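Local coordinates for Boca/mesd chaperone for ywtd beta-propeller-egf protein 1 (Caenorhabditis elegans, PDB 3OFG) that probably acts as an endoplasmic reticulum chaperone that helps LDL-receptor-type YWTD beta-propeller domains mature, this chain being its structured domain, at residues E33-T36 and Q37-S41. Residues are numbered along the deposited sequence; the frame is centred on the assembly and turned at random.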
loop_
_atom_site.group_PDB
_atom_site.type_symbol
_atom_site.label_atom_id
_atom_site.label_comp_id
_atom_site.label_asym_id
_atom_site.label_seq_id
_atom_site.Cartn_x
_atom_site.Cartn_y
_atom_site.Cartn_z
ATOM N N GLU A 33 -3.606 14.970 2.175
ATOM C CA GLU A 33 -4.782 14.405 2.824
ATOM C C GLU A 33 -6.039 15.082 2.296
ATOM O O GLU A 33 -7.039 14.384 2.014
ATOM C CB GLU A 33 -4.678 14.506 4.345
ATOM C CG GLU A 33 -3.588 13.582 4.903
ATOM C CD GLU A 33 -3.526 13.454 6.407
ATOM O OE1 GLU A 33 -4.384 14.023 7.098
ATOM O OE2 GLU A 33 -2.609 12.745 6.886
ATOM N N LYS A 34 -6.020 16.389 2.100
ATOM C CA LYS A 34 -7.172 17.096 1.583
ATOM C C LYS A 34 -7.527 16.580 0.205
ATOM O O LYS A 34 -8.678 16.211 -0.090
ATOM C CB LYS A 34 -6.896 18.594 1.505
ATOM C CG LYS A 34 -7.973 19.377 0.784
ATOM C CD LYS A 34 -7.704 20.873 0.766
ATOM C CE LYS A 34 -8.665 21.602 -0.139
ATOM N NZ LYS A 34 -8.419 23.077 -0.093
ATOM N N TRP A 35 -6.549 16.596 -0.694
ATOM C CA TRP A 35 -6.859 16.348 -2.094
ATOM C C TRP A 35 -7.109 14.883 -2.402
ATOM O O TRP A 35 -7.963 14.577 -3.235
ATOM C CB TRP A 35 -5.789 16.976 -3.017
ATOM C CG TRP A 35 -6.028 18.449 -3.049
ATOM C CD1 TRP A 35 -5.367 19.422 -2.339
ATOM C CD2 TRP A 35 -7.101 19.098 -3.717
ATOM N NE1 TRP A 35 -5.968 20.641 -2.546
ATOM C CE2 TRP A 35 -7.032 20.461 -3.389
ATOM C CE3 TRP A 35 -8.109 18.658 -4.577
ATOM C CZ2 TRP A 35 -7.938 21.399 -3.904
ATOM C CZ3 TRP A 35 -9.002 19.598 -5.088
ATOM C CH2 TRP A 35 -8.896 20.943 -4.756
ATOM N N THR A 36 -6.427 13.966 -1.727
ATOM C CA THR A 36 -6.724 12.555 -1.956
ATOM C C THR A 36 -8.135 12.227 -1.536
ATOM O O THR A 36 -8.795 11.430 -2.200
ATOM C CB THR A 36 -5.716 11.588 -1.313
ATOM O OG1 THR A 36 -5.619 11.827 0.091
ATOM C CG2 THR A 36 -4.352 11.753 -1.961
ATOM N N GLN A 37 -8.649 12.844 -0.487
ATOM C CA GLN A 37 -10.017 12.558 -0.110
ATOM C C GLN A 37 -10.999 13.151 -1.101
ATOM O O GLN A 37 -12.006 12.528 -1.403
ATOM C CB GLN A 37 -10.345 13.041 1.290
ATOM C CG GLN A 37 -11.670 12.462 1.697
ATOM C CD GLN A 37 -11.950 12.467 3.171
ATOM O OE1 GLN A 37 -11.170 11.948 3.983
ATOM N NE2 GLN A 37 -13.127 12.966 3.524
ATOM N N ILE A 38 -10.709 14.326 -1.630
ATOM C CA ILE A 38 -11.552 14.922 -2.663
ATOM C C ILE A 38 -11.575 14.039 -3.906
ATOM O O ILE A 38 -12.652 13.753 -4.473
ATOM C CB ILE A 38 -11.129 16.373 -2.993
ATOM C CG1 ILE A 38 -11.454 17.282 -1.810
ATOM C CG2 ILE A 38 -11.800 16.879 -4.262
ATOM C CD1 ILE A 38 -10.735 18.622 -1.867
ATOM N N TRP A 39 -10.411 13.604 -4.369
ATOM C CA TRP A 39 -10.371 12.709 -5.535
ATOM C C TRP A 39 -11.129 11.423 -5.248
ATOM O O TRP A 39 -11.833 10.917 -6.124
ATOM C CB TRP A 39 -8.947 12.432 -5.994
ATOM C CG TRP A 39 -8.214 13.674 -6.361
ATOM C CD1 TRP A 39 -8.734 14.791 -6.945
ATOM C CD2 TRP A 39 -6.822 13.940 -6.146
ATOM N NE1 TRP A 39 -7.742 15.739 -7.108
ATOM C CE2 TRP A 39 -6.575 15.235 -6.616
ATOM C CE3 TRP A 39 -5.771 13.204 -5.592
ATOM C CZ2 TRP A 39 -5.303 15.810 -6.552
ATOM C CZ3 TRP A 39 -4.518 13.788 -5.516
ATOM C CH2 TRP A 39 -4.309 15.080 -5.980
ATOM N N GLN A 40 -10.999 10.884 -4.045
ATOM C CA GLN A 40 -11.750 9.692 -3.672
ATOM C C GLN A 40 -13.246 9.962 -3.805
ATOM O O GLN A 40 -14.005 9.112 -4.315
ATOM C CB GLN A 40 -11.404 9.279 -2.249
ATOM C CG GLN A 40 -12.227 8.110 -1.725
ATOM C CD GLN A 40 -11.986 7.868 -0.262
ATOM O OE1 GLN A 40 -11.848 8.817 0.522
ATOM N NE2 GLN A 40 -11.960 6.604 0.130
ATOM N N SER A 41 -13.699 11.118 -3.349
ATOM C CA SER A 41 -15.127 11.456 -3.470
ATOM C C SER A 41 -15.567 11.571 -4.923
ATOM O O SER A 41 -16.619 11.032 -5.323
ATOM C CB SER A 41 -15.432 12.775 -2.766
ATOM O OG SER A 41 -15.282 12.643 -1.358
#
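Trp35 touches both Ile38 and Trp39 within little more than one turn of the helix, through different parts of its side chain. At the root, Trp35 CB lies over the face of the Trp39 indole, 3.9 Å from the centroid of the Trp39 six-membered ring, in a CH-pi contact whose nearest atoms are CZ2 and CH2. With CG anti to the carbonyl carbon (chi1 -76°), the Trp35 ring then runs out alongside the Ile38 side chain. Its CD2, CE3, CZ3 and CH2 all lie beneath Ile38 CD1, which sits over the six-membered ring of Trp35, 3.9 Å from its centroid and only 16° off the normal. Trp35 CE3 also approaches Trp39 NE1, and Trp35 CZ3 reaches Ile38 CG2 at 4.0 Å. Lys34, extended beyond CG, runs beside Ile38 and brings its CE over the same face of the Trp35 ring, toward the rim. The Trp35 six-membered ring and the Trp39 five-membered ring are set obliquely, their planes 39° apart. Trp35 O accepts the alpha-helical bond from Trp39 N (2.9 Å) while lying over the face of the Trp39 ring. The equivalent bond from Gln40 N to Thr36 O is also 2.9 Å, whereas that from Gln37 N to Glu33 O is long and weak. All this belongs to helix 29-45, which packs on the four-stranded antiparallel sheet of the domain. Buried Thr36 faces Val52 and Val54 of strand 50-56 and Ala60 and Phe62 of strand 59-64, its OG1 hydrogen-bonded to Thr32 O. Phe82, just ahead of strand 83-89, meets Trp35 edge-to-face and also touches Trp39.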